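Local coordinates for protein endoribonuclease MazF3 (Mycobacterium tuberculosis, PDB 5UCT) that cleaves messenger RNA and 23S ribosomal RNA, predominantly after the first two Us of UUCCU, as the toxin of a type II toxin-antitoxin system, at residues P47-A50 with Q56-V59. Numbering follows the deposited sequence.
Sequences PVDA and QPSV
Val48 and Ser58 form an antiparallel hydrogen-bonded pair at the loop end of the hairpin made by strands 45-48 and 58-61. Val48 N donates a hydrogen bond to Ser58 O at 2.9 Å, and Ser58 N donates one to Val48 O at 2.8 Å. Pro47 and Val59 follow as a non-hydrogen-bonded pair, with Val59 CG1 4.0 Å from Pro47 CA. On the face carrying Val48 and Ser58, Val48 CG2 lies over the partner backbone, 3.6 Å from Ser58 O. With OG anti to its own N (chi1 -158°), Ser58 hydrogen-bonds to Thr36 O on strand 29-36, while Val48 also packs on Ile35 of that strand. Past the paired residues, Asp49 runs alongside Pro57, both pointing the same way, with OD2 3.5 Å from Pro57 CB. Asp49 OD1 accepts the N-H of Ala50 within its own segment, on the anti side. Backbone bonds thus zip the hairpin of this MazF-family fold, and Ser58 OG adds a side-chain bond to Thr36 where strand 58-61 already pairs with strand 29-36; Asp49 meets Pro57 by van der Waals contact while its OD1 bonds the next backbone N-H, and no salt bridge joins the segments.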
ATOM      1  N   PRO A  47      15.030   7.913   0.421  1.00 91.17           N
ATOM      2  CA  PRO A  47      16.038   8.012   1.483  1.00 96.07           C
ATOM      3  C   PRO A  47      15.570   8.875   2.644  1.00 99.40           C
ATOM      4  O   PRO A  47      14.949   9.925   2.456  1.00 97.63           O
ATOM      5  CB  PRO A  47      17.245   8.642   0.775  1.00 99.38           C
ATOM      6  CG  PRO A  47      16.988   8.451  -0.691  1.00 97.59           C
ATOM      7  CD  PRO A  47      15.503   8.498  -0.844  1.00 93.12           C
ATOM      8  N   VAL A  48      15.872   8.409   3.857  1.00104.75           N
ATOM      9  CA  VAL A  48      15.673   9.169   5.085  1.00110.20           C
ATOM     10  C   VAL A  48      16.904   8.960   5.959  1.00119.71           C
ATOM     11  O   VAL A  48      17.571   7.926   5.884  1.00120.22           O
ATOM     12  CB  VAL A  48      14.385   8.749   5.833  1.00107.15           C
ATOM     13  CG1 VAL A  48      13.148   9.180   5.056  1.00103.50           C
ATOM     14  CG2 VAL A  48      14.374   7.246   6.068  1.00105.03           C
ATOM     15  N   ASP A  49      17.217   9.951   6.786  1.00129.35           N
ATOM     16  CA  ASP A  49      18.462   9.914   7.549  1.00134.85           C
ATOM     17  C   ASP A  49      18.191  10.427   8.960  1.00136.15           C
ATOM     18  O   ASP A  49      17.047  10.460   9.427  1.00135.60           O
ATOM     19  CB  ASP A  49      19.555  10.709   6.819  1.00139.39           C
ATOM     20  CG  ASP A  49      20.949  10.184   7.105  1.00145.51           C
ATOM     21  OD1 ASP A  49      21.211   9.780   8.258  1.00148.85           O
ATOM     22  OD2 ASP A  49      21.781  10.173   6.174  1.00147.67           O
ATOM     23  N   ALA A  50      19.262  10.828   9.653  1.00139.80           N
ATOM     24  CA  ALA A  50      19.147  11.299  11.029  1.00141.79           C
ATOM     25  C   ALA A  50      18.345  12.585  11.135  1.00141.27           C
ATOM     26  O   ALA A  50      17.819  12.887  12.212  1.00141.79           O
ATOM     27  CB  ALA A  50      20.538  11.500  11.632  1.00148.19           C
ATOM     28  N   GLN A  56      21.286   5.606  12.108  1.00147.09           N
ATOM     29  CA  GLN A  56      21.984   5.444  10.845  1.00144.01           C
ATOM     30  C   GLN A  56      21.060   5.786   9.678  1.00135.73           C
ATOM     31  O   GLN A  56      19.835   5.796   9.826  1.00129.55           O
ATOM     32  CB  GLN A  56      22.500   4.014  10.718  1.00144.52           C
ATOM     33  CG  GLN A  56      21.475   2.947  11.065  1.00140.57           C
ATOM     34  CD  GLN A  56      21.960   2.016  12.161  1.00143.83           C
ATOM     35  OE1 GLN A  56      22.642   2.439  13.093  1.00149.13           O
ATOM     36  NE2 GLN A  56      21.615   0.739  12.048  1.00141.18           N
ATOM     37  N   PRO A  57      21.624   6.090   8.506  1.00133.84           N
ATOM     38  CA  PRO A  57      20.781   6.372   7.338  1.00127.80           C
ATOM     39  C   PRO A  57      19.915   5.175   6.974  1.00124.01           C
ATOM     40  O   PRO A  57      20.306   4.018   7.150  1.00125.32           O
ATOM     41  CB  PRO A  57      21.798   6.690   6.232  1.00131.18           C
ATOM     42  CG  PRO A  57      23.092   6.135   6.721  1.00135.41           C
ATOM     43  CD  PRO A  57      23.051   6.284   8.204  1.00137.43           C
ATOM     44  N   SER A  58      18.720   5.467   6.462  1.00121.00           N
ATOM     45  CA  SER A  58      17.723   4.438   6.199  1.00114.62           C
ATOM     46  C   SER A  58      16.925   4.826   4.959  1.00109.43           C
ATOM     47  O   SER A  58      17.182   5.856   4.329  1.00111.90           O
ATOM     48  CB  SER A  58      16.828   4.238   7.425  1.00114.16           C
ATOM     49  OG  SER A  58      16.216   2.966   7.398  1.00113.30           O
ATOM     50  N   VAL A  59      15.956   3.982   4.594  1.00105.51           N
ATOM     51  CA  VAL A  59      15.147   4.207   3.403  1.00102.57           C
ATOM     52  C   VAL A  59      13.713   3.776   3.677  1.00 97.36           C
ATOM     53  O   VAL A  59      13.461   2.842   4.441  1.00 93.25           O
ATOM     54  CB  VAL A  59      15.702   3.462   2.167  1.00102.37           C
ATOM     55  CG1 VAL A  59      17.003   4.092   1.692  1.00106.56           C
ATOM     56  CG2 VAL A  59      15.897   1.983   2.480  1.00102.50           C
TER